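Local coordinates for protein perosamine synthetase (Caulobacter crescentus, PDB 3BN1) that catalyses the pyridoxal-phosphate-dependent transfer of an amino group from L-glutamate to GDP-4-keto-6-deoxy-D-mannose, giving GDP-perosamine for the lipopolysaccharide O-antigen, at residues P7-A12 against D362-A367; E257-W262 against L350-G355; D303-D308 against D346-P351; R15-E20 against D250-A255. One frame throughout, in Å; residues are numbered along the deposited sequence.

Interaction 1 of 4, residues P7-A12 against D362-A367; sequences PRISVA and DRVIAA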
loop_
_atom_site.group_PDB
_atom_site.type_symbol
_atom_site.label_atom_id
_atom_site.label_comp_id
_atom_site.label_asym_id
_atom_site.label_seq_id
_atom_site.Cartn_x
_atom_site.Cartn_y
_atom_site.Cartn_z
ATOM N N PRO A 7 35.035 3.782 -0.262
ATOM C CA PRO A 7 33.676 3.462 0.033
ATOM C C PRO A 7 33.176 2.642 -1.174
ATOM O O PRO A 7 33.656 2.702 -2.317
ATOM C CB PRO A 7 33.011 4.838 0.034
ATOM C CG PRO A 7 33.724 5.533 -1.081
ATOM C CD PRO A 7 35.166 5.078 -0.946
ATOM N N ARG A 8 32.131 1.895 -0.889
ATOM C CA ARG A 8 31.409 1.119 -1.872
ATOM C C ARG A 8 30.652 2.067 -2.777
ATOM O O ARG A 8 30.157 3.134 -2.416
ATOM C CB ARG A 8 30.364 0.260 -1.154
ATOM C CG ARG A 8 30.715 -1.215 -1.151
ATOM C CD ARG A 8 29.541 -1.982 -0.609
ATOM N NE ARG A 8 28.700 -2.551 -1.656
ATOM C CZ ARG A 8 29.098 -3.497 -2.501
ATOM N NH1 ARG A 8 30.352 -3.959 -2.447
ATOM N NH2 ARG A 8 28.222 -3.985 -3.385
ATOM N N ILE A 9 30.522 1.611 -3.995
ATOM C CA ILE A 9 29.764 2.377 -4.953
ATOM C C ILE A 9 28.435 1.578 -5.054
ATOM O O ILE A 9 28.427 0.363 -5.326
ATOM C CB ILE A 9 30.611 2.430 -6.264
ATOM C CG1 ILE A 9 31.613 3.599 -6.197
ATOM C CG2 ILE A 9 29.704 2.519 -7.489
ATOM C CD1 ILE A 9 32.837 3.364 -7.108
ATOM N N SER A 10 27.309 2.247 -4.792
ATOM C CA SER A 10 25.995 1.596 -4.891
ATOM C C SER A 10 25.345 1.866 -6.244
ATOM O O SER A 10 25.602 2.903 -6.847
ATOM C CB SER A 10 25.055 2.010 -3.760
ATOM O OG SER A 10 25.588 3.038 -2.962
ATOM N N VAL A 11 24.565 0.921 -6.773
ATOM C CA VAL A 11 23.928 1.140 -8.094
ATOM C C VAL A 11 23.020 2.374 -8.153
ATOM O O VAL A 11 22.917 3.018 -9.200
ATOM C CB VAL A 11 23.124 -0.081 -8.671
ATOM C CG1 VAL A 11 24.017 -1.117 -9.322
ATOM C CG2 VAL A 11 22.123 -0.651 -7.708
ATOM N N ALA A 12 22.389 2.703 -7.022
ATOM C CA ALA A 12 21.481 3.824 -6.902
ATOM C C ALA A 12 21.594 4.319 -5.483
ATOM O O ALA A 12 22.351 3.770 -4.694
ATOM C CB ALA A 12 20.102 3.388 -7.181
ATOM N N ASP A 362 35.315 6.273 -13.089
ATOM C CA ASP A 362 36.592 5.717 -13.493
ATOM C C ASP A 362 36.821 4.308 -12.865
ATOM O O ASP A 362 37.292 3.342 -13.502
ATOM C CB ASP A 362 37.677 6.671 -12.991
ATOM C CG ASP A 362 37.869 7.863 -13.907
ATOM O OD1 ASP A 362 37.478 7.759 -15.089
ATOM O OD2 ASP A 362 38.414 8.899 -13.457
ATOM N N ARG A 363 36.481 4.232 -11.594
ATOM C CA ARG A 363 36.628 3.032 -10.760
ATOM C C ARG A 363 35.792 1.878 -11.291
ATOM O O ARG A 363 36.279 0.765 -11.442
ATOM C CB ARG A 363 36.164 3.388 -9.349
ATOM C CG ARG A 363 36.439 2.277 -8.373
ATOM C CD ARG A 363 36.380 2.750 -6.900
ATOM N NE ARG A 363 36.136 1.600 -6.028
ATOM C CZ ARG A 363 35.366 1.602 -4.943
ATOM N NH1 ARG A 363 34.764 2.718 -4.517
ATOM N NH2 ARG A 363 35.253 0.484 -4.240
ATOM N N VAL A 364 34.545 2.146 -11.644
ATOM C CA VAL A 364 33.699 1.092 -12.195
ATOM C C VAL A 364 34.333 0.582 -13.496
ATOM O O VAL A 364 34.412 -0.602 -13.808
ATOM C CB VAL A 364 32.344 1.772 -12.557
ATOM C CG1 VAL A 364 31.397 0.815 -13.310
ATOM C CG2 VAL A 364 31.681 2.175 -11.313
ATOM N N ILE A 365 34.781 1.510 -14.334
ATOM C CA ILE A 365 35.335 1.031 -15.573
ATOM C C ILE A 365 36.626 0.215 -15.415
ATOM O O ILE A 365 36.868 -0.720 -16.168
ATOM C CB ILE A 365 35.570 2.175 -16.541
ATOM C CG1 ILE A 365 34.194 2.529 -17.149
ATOM C CG2 ILE A 365 36.624 1.733 -17.620
ATOM C CD1 ILE A 365 34.033 3.970 -17.463
ATOM N N ALA A 366 37.459 0.607 -14.457
ATOM C CA ALA A 366 38.696 -0.084 -14.252
ATOM C C ALA A 366 38.392 -1.487 -13.754
ATOM O O ALA A 366 39.048 -2.454 -14.179
ATOM C CB ALA A 366 39.532 0.663 -13.235
ATOM N N ALA A 367 37.407 -1.577 -12.852
ATOM C CA ALA A 367 36.958 -2.863 -12.312
ATOM C C ALA A 367 36.444 -3.745 -13.450
ATOM O O ALA A 367 36.805 -4.918 -13.509
ATOM C CB ALA A 367 35.860 -2.690 -11.250
#

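Interaction 2 of 4, residues E257-W262 against L350-G355; sequences ERVVGW and LPTHAG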
loop_
_atom_site.group_PDB
_atom_site.type_symbol
_atom_site.label_atom_id
_atom_site.label_comp_id
_atom_site.label_asym_id
_atom_site.label_seq_id
_atom_site.Cartn_x
_atom_site.Cartn_y
_atom_site.Cartn_z
ATOM N N GLU A 257 22.660 12.665 -16.422
ATOM C CA GLU A 257 23.232 12.890 -17.755
ATOM C C GLU A 257 24.765 12.941 -17.730
ATOM O O GLU A 257 25.455 12.430 -18.591
ATOM C CB GLU A 257 22.723 14.161 -18.403
ATOM C CG GLU A 257 21.914 13.934 -19.660
ATOM C CD GLU A 257 21.055 15.162 -20.039
ATOM O OE1 GLU A 257 20.201 15.027 -20.945
ATOM O OE2 GLU A 257 21.207 16.262 -19.442
ATOM N N ARG A 258 25.295 13.632 -16.742
ATOM C CA ARG A 258 26.738 13.806 -16.620
ATOM C C ARG A 258 27.414 12.434 -16.461
ATOM O O ARG A 258 28.405 12.079 -17.129
ATOM C CB ARG A 258 26.905 14.555 -15.297
ATOM C CG ARG A 258 27.883 15.685 -15.308
ATOM C CD ARG A 258 27.192 16.926 -14.774
ATOM N NE ARG A 258 26.526 16.668 -13.506
ATOM C CZ ARG A 258 25.502 17.378 -13.032
ATOM N NH1 ARG A 258 24.966 18.379 -13.742
ATOM N NH2 ARG A 258 24.962 17.075 -11.858
ATOM N N VAL A 259 26.812 11.656 -15.559
ATOM C CA VAL A 259 27.303 10.338 -15.226
ATOM C C VAL A 259 27.292 9.469 -16.462
ATOM O O VAL A 259 28.285 8.791 -16.792
ATOM C CB VAL A 259 26.429 9.675 -14.149
ATOM C CG1 VAL A 259 26.589 8.074 -14.212
ATOM C CG2 VAL A 259 26.819 10.256 -12.781
ATOM N N VAL A 260 26.168 9.534 -17.166
ATOM C CA VAL A 260 25.999 8.773 -18.388
ATOM C C VAL A 260 27.058 9.222 -19.390
ATOM O O VAL A 260 27.632 8.434 -20.151
ATOM C CB VAL A 260 24.586 9.091 -19.024
ATOM C CG1 VAL A 260 24.538 8.508 -20.443
ATOM C CG2 VAL A 260 23.507 8.431 -18.234
ATOM N N GLY A 261 27.311 10.527 -19.394
ATOM C CA GLY A 261 28.312 11.016 -20.332
ATOM C C GLY A 261 29.709 10.487 -20.067
ATOM O O GLY A 261 30.499 10.222 -20.985
ATOM N N TRP A 262 29.995 10.281 -18.796
ATOM C CA TRP A 262 31.294 9.768 -18.375
ATOM C C TRP A 262 31.440 8.344 -18.883
ATOM O O TRP A 262 32.482 7.965 -19.417
ATOM C CB TRP A 262 31.379 9.854 -16.863
ATOM C CG TRP A 262 31.653 11.223 -16.445
ATOM C CD1 TRP A 262 32.340 12.177 -17.164
ATOM C CD2 TRP A 262 31.270 11.834 -15.194
ATOM N NE1 TRP A 262 32.353 13.363 -16.447
ATOM C CE2 TRP A 262 31.714 13.183 -15.241
ATOM C CE3 TRP A 262 30.603 11.371 -14.040
ATOM C CZ2 TRP A 262 31.566 14.070 -14.144
ATOM C CZ3 TRP A 262 30.439 12.268 -12.951
ATOM C CH2 TRP A 262 30.910 13.614 -13.033
ATOM N N LEU A 350 24.618 -1.057 -14.600
ATOM C CA LEU A 350 25.802 -0.518 -13.914
ATOM C C LEU A 350 25.392 0.663 -13.006
ATOM O O LEU A 350 24.370 1.287 -13.249
ATOM C CB LEU A 350 26.748 0.058 -14.986
ATOM C CG LEU A 350 27.459 -0.940 -15.910
ATOM C CD1 LEU A 350 28.369 -0.240 -16.952
ATOM C CD2 LEU A 350 28.174 -1.880 -14.953
ATOM N N PRO A 351 26.183 1.017 -11.984
ATOM C CA PRO A 351 25.820 2.169 -11.137
ATOM C C PRO A 351 25.484 3.431 -11.962
ATOM O O PRO A 351 26.241 3.892 -12.851
ATOM C CB PRO A 351 27.069 2.431 -10.297
ATOM C CG PRO A 351 27.744 1.086 -10.226
ATOM C CD PRO A 351 27.453 0.392 -11.589
ATOM N N THR A 352 24.348 4.012 -11.588
ATOM C CA THR A 352 23.814 5.199 -12.246
ATOM C C THR A 352 22.938 5.883 -11.236
ATOM O O THR A 352 21.868 5.382 -10.884
ATOM C CB THR A 352 22.901 4.781 -13.444
ATOM O OG1 THR A 352 23.340 3.515 -13.982
ATOM C CG2 THR A 352 22.982 5.812 -14.534
ATOM N N HIS A 353 23.423 7.000 -10.738
ATOM C CA HIS A 353 22.668 7.787 -9.752
ATOM C C HIS A 353 23.326 9.147 -9.609
ATOM O O HIS A 353 24.501 9.299 -9.954
ATOM C CB HIS A 353 22.375 7.062 -8.382
ATOM C CG HIS A 353 23.579 6.808 -7.523
ATOM N ND1 HIS A 353 24.217 7.798 -6.805
ATOM C CD2 HIS A 353 24.288 5.672 -7.312
ATOM C CE1 HIS A 353 25.271 7.288 -6.200
ATOM N NE2 HIS A 353 25.323 5.994 -6.470
ATOM N N ALA A 354 22.581 10.110 -9.088
ATOM C CA ALA A 354 23.045 11.482 -8.970
ATOM C C ALA A 354 24.208 11.739 -8.074
ATOM O O ALA A 354 24.803 12.805 -8.215
ATOM C CB ALA A 354 21.879 12.487 -8.638
ATOM N N GLY A 355 24.525 10.828 -7.156
ATOM C CA GLY A 355 25.664 11.039 -6.259
ATOM C C GLY A 355 27.022 10.550 -6.819
ATOM O O GLY A 355 28.052 10.724 -6.177
#

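Interaction 3 of 4, residues D303-D308 against D346-P351; sequences DQVIKD and DGLNLP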
loop_
_atom_site.group_PDB
_atom_site.type_symbol
_atom_site.label_atom_id
_atom_site.label_comp_id
_atom_site.label_asym_id
_atom_site.label_seq_id
_atom_site.Cartn_x
_atom_site.Cartn_y
_atom_site.Cartn_z
ATOM N N ASP A 303 26.632 -13.459 -14.144
ATOM C CA ASP A 303 26.526 -13.519 -12.700
ATOM C C ASP A 303 27.862 -13.453 -12.000
ATOM O O ASP A 303 27.986 -12.861 -10.914
ATOM C CB ASP A 303 25.691 -14.724 -12.215
ATOM C CG ASP A 303 24.253 -14.632 -12.695
ATOM O OD1 ASP A 303 23.837 -13.559 -13.169
ATOM O OD2 ASP A 303 23.525 -15.636 -12.638
ATOM N N GLN A 304 28.877 -14.007 -12.668
ATOM C CA GLN A 304 30.228 -13.989 -12.088
ATOM C C GLN A 304 30.803 -12.543 -12.058
ATOM O O GLN A 304 31.415 -12.151 -11.104
ATOM C CB GLN A 304 31.164 -14.911 -12.863
ATOM C CG GLN A 304 32.484 -15.163 -12.132
ATOM C CD GLN A 304 32.261 -15.728 -10.703
ATOM O OE1 GLN A 304 31.611 -16.739 -10.555
ATOM N NE2 GLN A 304 32.782 -15.051 -9.669
ATOM N N VAL A 305 30.612 -11.759 -13.119
ATOM C CA VAL A 305 31.038 -10.368 -13.182
ATOM C C VAL A 305 30.399 -9.590 -12.045
ATOM O O VAL A 305 31.084 -8.834 -11.380
ATOM C CB VAL A 305 30.512 -9.725 -14.517
ATOM C CG1 VAL A 305 30.584 -8.181 -14.463
ATOM C CG2 VAL A 305 31.281 -10.324 -15.721
ATOM N N ILE A 306 29.114 -9.837 -11.765
ATOM C CA ILE A 306 28.440 -9.113 -10.673
ATOM C C ILE A 306 29.146 -9.494 -9.380
ATOM O O ILE A 306 29.485 -8.645 -8.548
ATOM C CB ILE A 306 26.917 -9.465 -10.553
ATOM C CG1 ILE A 306 26.083 -8.754 -11.638
ATOM C CG2 ILE A 306 26.379 -8.959 -9.242
ATOM C CD1 ILE A 306 24.750 -9.469 -12.002
ATOM N N LYS A 307 29.453 -10.776 -9.231
ATOM C CA LYS A 307 30.166 -11.122 -8.000
ATOM C C LYS A 307 31.534 -10.507 -7.990
ATOM O O LYS A 307 32.019 -10.128 -6.937
ATOM C CB LYS A 307 30.377 -12.630 -7.882
ATOM C CG LYS A 307 29.027 -13.290 -7.896
ATOM C CD LYS A 307 29.122 -14.763 -7.819
ATOM C CE LYS A 307 27.753 -15.444 -7.861
ATOM N NZ LYS A 307 27.941 -16.839 -8.399
ATOM N N ASP A 308 32.218 -10.460 -9.124
ATOM C CA ASP A 308 33.554 -9.897 -9.030
ATOM C C ASP A 308 33.541 -8.405 -8.774
ATOM O O ASP A 308 34.406 -7.852 -8.082
ATOM C CB ASP A 308 34.322 -10.229 -10.290
ATOM C CG ASP A 308 34.491 -11.729 -10.478
ATOM O OD1 ASP A 308 34.371 -12.538 -9.511
ATOM O OD2 ASP A 308 34.777 -12.118 -11.631
ATOM N N ASP A 346 22.749 -11.922 -20.718
ATOM C CA ASP A 346 23.927 -11.070 -20.818
ATOM C C ASP A 346 23.814 -9.618 -20.294
ATOM O O ASP A 346 24.798 -8.876 -20.299
ATOM C CB ASP A 346 24.507 -11.186 -22.271
ATOM C CG ASP A 346 23.700 -10.402 -23.308
ATOM O OD1 ASP A 346 22.904 -9.532 -22.928
ATOM O OD2 ASP A 346 23.870 -10.650 -24.533
ATOM N N GLY A 347 22.627 -9.224 -19.832
ATOM C CA GLY A 347 22.353 -7.861 -19.424
ATOM C C GLY A 347 22.903 -7.472 -18.073
ATOM O O GLY A 347 22.744 -8.218 -17.124
ATOM N N LEU A 348 23.564 -6.315 -17.990
ATOM C CA LEU A 348 24.110 -5.876 -16.702
ATOM C C LEU A 348 23.801 -4.420 -16.417
ATOM O O LEU A 348 24.223 -3.559 -17.158
ATOM C CB LEU A 348 25.634 -6.014 -16.694
ATOM C CG LEU A 348 26.361 -5.533 -15.407
ATOM C CD1 LEU A 348 25.947 -6.441 -14.206
ATOM C CD2 LEU A 348 27.915 -5.548 -15.614
ATOM N N ASN A 349 23.128 -4.115 -15.309
ATOM C CA ASN A 349 22.854 -2.701 -14.958
ATOM C C ASN A 349 24.040 -2.189 -14.186
ATOM O O ASN A 349 24.354 -2.798 -13.165
ATOM C CB ASN A 349 21.668 -2.623 -13.988
ATOM C CG ASN A 349 20.398 -3.099 -14.605
ATOM O OD1 ASN A 349 19.630 -3.877 -14.013
ATOM N ND2 ASN A 349 20.178 -2.661 -15.838
ATOM N N LEU A 350 24.618 -1.057 -14.600
ATOM C CA LEU A 350 25.802 -0.518 -13.914
ATOM C C LEU A 350 25.392 0.663 -13.006
ATOM O O LEU A 350 24.370 1.287 -13.249
ATOM C CB LEU A 350 26.748 0.058 -14.986
ATOM C CG LEU A 350 27.459 -0.940 -15.910
ATOM C CD1 LEU A 350 28.369 -0.240 -16.952
ATOM C CD2 LEU A 350 28.174 -1.880 -14.953
ATOM N N PRO A 351 26.183 1.017 -11.984
ATOM C CA PRO A 351 25.820 2.169 -11.137
ATOM C C PRO A 351 25.484 3.431 -11.962
ATOM O O PRO A 351 26.241 3.892 -12.851
ATOM C CB PRO A 351 27.069 2.431 -10.297
ATOM C CG PRO A 351 27.744 1.086 -10.226
ATOM C CD PRO A 351 27.453 0.392 -11.589
#

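Interaction 4 of 4, residues R15-E20 against D250-A255; sequences RLDGNE and DEHLAA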
loop_
_atom_site.group_PDB
_atom_site.type_symbol
_atom_site.label_atom_id
_atom_site.label_comp_id
_atom_site.label_asym_id
_atom_site.label_seq_id
_atom_site.Cartn_x
_atom_site.Cartn_y
_atom_site.Cartn_z
ATOM N N ARG A 15 18.994 10.942 -3.552
ATOM C CA ARG A 15 19.651 12.211 -3.352
ATOM C C ARG A 15 18.591 13.152 -2.789
ATOM O O ARG A 15 17.738 13.677 -3.497
ATOM C CB ARG A 15 20.195 12.750 -4.662
ATOM C CG ARG A 15 21.198 13.832 -4.408
ATOM C CD ARG A 15 22.170 13.776 -5.520
ATOM N NE ARG A 15 22.816 15.067 -5.611
ATOM C CZ ARG A 15 23.955 15.329 -4.988
ATOM N NH1 ARG A 15 24.546 14.364 -4.289
ATOM N NH2 ARG A 15 24.510 16.529 -5.087
ATOM N N LEU A 16 18.593 13.332 -1.482
ATOM C CA LEU A 16 17.619 14.235 -0.891
ATOM C C LEU A 16 18.354 15.559 -0.655
ATOM O O LEU A 16 18.682 15.918 0.461
ATOM C CB LEU A 16 17.123 13.596 0.403
ATOM C CG LEU A 16 16.708 12.106 0.364
ATOM C CD1 LEU A 16 16.210 11.633 1.728
ATOM C CD2 LEU A 16 15.627 11.869 -0.678
ATOM N N ASP A 17 18.619 16.295 -1.718
ATOM C CA ASP A 17 19.407 17.512 -1.619
ATOM C C ASP A 17 18.634 18.798 -1.920
ATOM O O ASP A 17 19.236 19.812 -2.276
ATOM C CB ASP A 17 20.634 17.396 -2.525
ATOM C CG ASP A 17 20.278 17.457 -4.001
ATOM O OD1 ASP A 17 19.096 17.248 -4.365
ATOM O OD2 ASP A 17 21.192 17.715 -4.814
ATOM N N GLY A 18 17.322 18.731 -1.702
ATOM C CA GLY A 18 16.364 19.822 -1.837
ATOM C C GLY A 18 15.663 20.068 -0.478
ATOM O O GLY A 18 16.300 19.957 0.599
ATOM N N ASN A 19 14.359 20.388 -0.555
ATOM C CA ASN A 19 13.464 20.661 0.579
ATOM C C ASN A 19 12.750 19.481 1.271
ATOM O O ASN A 19 11.728 19.678 1.930
ATOM C CB ASN A 19 12.346 21.573 0.069
ATOM C CG ASN A 19 12.859 22.932 -0.253
ATOM O OD1 ASN A 19 13.873 23.357 0.307
ATOM N ND2 ASN A 19 12.274 23.551 -1.251
ATOM N N GLU A 20 13.242 18.259 1.090
ATOM C CA GLU A 20 12.584 17.063 1.631
ATOM C C GLU A 20 12.424 17.139 3.153
ATOM O O GLU A 20 11.321 17.034 3.708
ATOM C CB GLU A 20 13.353 15.803 1.157
ATOM C CG GLU A 20 13.339 15.659 -0.403
ATOM C CD GLU A 20 14.620 16.167 -1.059
ATOM O OE1 GLU A 20 15.450 16.774 -0.310
ATOM O OE2 GLU A 20 14.781 15.975 -2.303
ATOM N N ASP A 250 15.002 18.473 -12.743
ATOM C CA ASP A 250 15.959 18.812 -13.786
ATOM C C ASP A 250 17.412 18.661 -13.375
ATOM O O ASP A 250 18.211 18.171 -14.167
ATOM C CB ASP A 250 15.647 20.157 -14.428
ATOM C CG ASP A 250 14.385 20.098 -15.240
ATOM O OD1 ASP A 250 14.123 19.005 -15.772
ATOM O OD2 ASP A 250 13.673 21.116 -15.370
ATOM N N GLU A 251 17.736 19.001 -12.122
ATOM C CA GLU A 251 19.099 18.835 -11.577
ATOM C C GLU A 251 19.428 17.384 -11.401
ATOM O O GLU A 251 20.535 16.949 -11.727
ATOM C CB GLU A 251 19.238 19.502 -10.208
ATOM C CG GLU A 251 18.948 21.006 -10.199
ATOM C CD GLU A 251 17.477 21.357 -10.436
ATOM O OE1 GLU A 251 16.670 20.442 -10.740
ATOM O OE2 GLU A 251 17.129 22.562 -10.352
ATOM N N HIS A 252 18.466 16.648 -10.848
ATOM C CA HIS A 252 18.636 15.197 -10.719
ATOM C C HIS A 252 18.950 14.525 -12.077
ATOM O O HIS A 252 19.907 13.742 -12.206
ATOM C CB HIS A 252 17.341 14.598 -10.180
ATOM C CG HIS A 252 17.092 14.941 -8.741
ATOM N ND1 HIS A 252 18.102 14.946 -7.805
ATOM C CD2 HIS A 252 15.963 15.273 -8.072
ATOM C CE1 HIS A 252 17.616 15.291 -6.625
ATOM N NE2 HIS A 252 16.316 15.478 -6.758
ATOM N N LEU A 253 18.148 14.851 -13.095
ATOM C CA LEU A 253 18.350 14.316 -14.450
ATOM C C LEU A 253 19.696 14.753 -15.054
ATOM O O LEU A 253 20.391 13.950 -15.659
ATOM C CB LEU A 253 17.199 14.743 -15.395
ATOM C CG LEU A 253 15.816 14.211 -14.979
ATOM C CD1 LEU A 253 14.729 14.853 -15.786
ATOM C CD2 LEU A 253 15.793 12.650 -15.112
ATOM N N ALA A 254 20.094 15.996 -14.809
ATOM C CA ALA A 254 21.364 16.499 -15.354
ATOM C C ALA A 254 22.522 15.776 -14.759
ATOM O O ALA A 254 23.520 15.479 -15.428
ATOM C CB ALA A 254 21.543 17.974 -15.074
ATOM N N ALA A 255 22.351 15.495 -13.486
ATOM C CA ALA A 255 23.355 14.774 -12.773
ATOM C C ALA A 255 23.553 13.405 -13.399
ATOM O O ALA A 255 24.678 12.957 -13.648
ATOM C CB ALA A 255 22.895 14.658 -11.394
HETATM O O HOH W 1 15.727 17.358 -4.534
#

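Interaction 1 of 4, residues P7-A12 against D362-A367
R363 reaches from its helix to the N-terminal arm and takes hold of the backbone carbonyl of P7 while I9 lies along the arginine's stem. The carbonyl oxygen meets the guanidinium at its edge, close to its plane. NH1 of R363 points almost straight at P7 O, with an angle of 166° at the hydrogen; the modelled separation of 2.5 Å is very short, so its exact value is doubtful. NH2 of R363 makes a weak, strongly bent bond to the same P7 O at 3.3 Å. I9 lies antiparallel alongside R363, and I9 CD1 comes to 3.6 Å from R363 CD and 3.3 Å from its NH1, oblique to the guanidinium. The long reach comes from a side chain extended from CG to NE, its CG anti to the backbone N (chi1 -173°). On the other branch of the isoleucine, I9 CG2 rests loosely against V364 CG2 at 4.3 Å.

In the second shell, R363 NH2 has a further, weak hydrogen bond to L312 O. The arm itself is held by backbone bonds of I9 to G313 and E315, and V364 also packs on Y263 of helix 249-266. An N-terminal arm is thus strapped to helix 358-371, the last helix of the C-terminal part of this aspartate-aminotransferase-like fold.

Interaction 2 of 4, residues E257-W262 against L350-G355
V259 carries most of this contact from the helical side, placing its two methyl groups on different residues of the loop at P351, T352 and H353. The apolar part is light: CG1 of V259 stands 4.3 Å from the CG2 methyl of T352. The same torsion that sets this branch anti to the backbone N (chi1 157°) turns the other, CG2, beside that N and over to the next loop residue.

Methyl against backbone oxygen is the second kind. V259 CG2 touches H353 O at 3.8 Å, and CG1 of V259 comes within a looser 4.4 Å of P351 O, whose hydrogen bond is made with Y263 OH, one helical turn further on.

No hydrogen bond joins the two segments; the polar bonds lie inside the loop and hold its shape. T352 OG1 donates to L350 O at 2.6 Å, and that hydroxyl is bonded a second time by Y290 N. Further along, G355 N donates to H353 ND1 at 3.1 Å, approaching 20° out of the imidazole plane.

L356 adds to the cover of V259. The outcome is a buried helix-on-loop packing, in which helix 249-266 packs against the connection from strand 347-350 to helix 358-371 in this aminotransferase fold.

Interaction 3 of 4, residues D303-D308 against D346-P351
L348 is the residue of the strand that meets the helix, and its partners there are V305 and I306. The CB of L348 leaves the backbone toward the helix, and the contact begins beyond it, at the branches. CG stands anti to the backbone N (chi1 178°), which carries the fork of the side chain forward to the helix surface. There the two methyls part company. CD1 goes to I306: it lies 3.5 Å from I306 CG1, tighter than usual for two carbons, and 3.9 Å from I306 CD1. These two side chains run past each other in opposite directions, flank to flank, so that the methyl of the leucine is pressed against the shaft of the isoleucine as well as its end. The second methyl, CD2, meets V305 at CG1, again at 3.9 Å, where the two side chains meet at a slant. One leucine fork thus takes hold of two successive residues of the helix, with no hydrogen bond between the segments. On the helix itself, Q304 NE2 bonds to D308 OD1 at 3.0 Å, one turn on, meeting the oxygen from above the carboxylate plane.

Strand 347-350 runs antiparallel between strands 290-294 and 317-318, with backbone bonds from L348 to V292 and from N349 to R317. Helix 302-311 lies against this small sheet: V305 also touches L294, and I306 touches P318. Helix 358-371 meets both elements, V371 touching V305 of the helix and L368 touching L350 of the strand, two residues along from L348.

Interaction 4 of 4, residues R15-E20 against D250-A255
In the loop leading into helix 20-30, beside the dimer interface of this aminotransferase, R15 and D17 close on H252 of helix 249-266. Within 250-255 the close contacts all fall on the imidazole of H252, at CE1. D17 OD1 comes within 3.3 Å of H252 CE1, the two side chains passing in opposite directions with carboxylate and ring planes 27° apart. R15 O lies 3.5 Å from the same H252 CE1, oblique to the ring, and accepts a hydrogen bond from Q245 NE2.

Two arginines hold the aspartate. D17 OD2 forms a salt bridge with R15 NE at 3.2 Å, and D17 OD1 forms another with R248 NE, outside the loop. Its CG sits between the backbone N and the carbonyl carbon (chi1 71°), which brings the carboxylate over to the histidine.

E20, at the start of the helix, also packs on M28 of the second subunit. E20 OE1 accepts a hydrogen bond from G18 N at 3.0 Å, on the syn side but tilted from the carboxylate plane. The other oxygen, E20 OE2, receives a hydrogen bond from a water at 2.8 Å, and the same water is hydrogen-bonded to H252 NE2 at 3.0 Å, bridging the loop and the helix.

How the interactions relate
Chemistry follows depth and place in these four contacts. Interactions 2 and 3 are buried and joined without hydrogen bonds, interaction 3 by methyl packing and interaction 2 by methyls set against backbone oxygens as well; they share L350 and P351, where the strand runs out into the loop. Interactions 1 and 4 are partly exposed and bring in charged side chains, in one an arginine on a carbonyl, in the other a water bridging loop and helix, beside an aspartate held by two arginines. Helix 249-266 serves both interactions 2 and 4, which touch where A354 packs on R15 and A255. Interaction 1 encloses the other three along the chain, and V11 O probably bonds to T352 N of interaction 2.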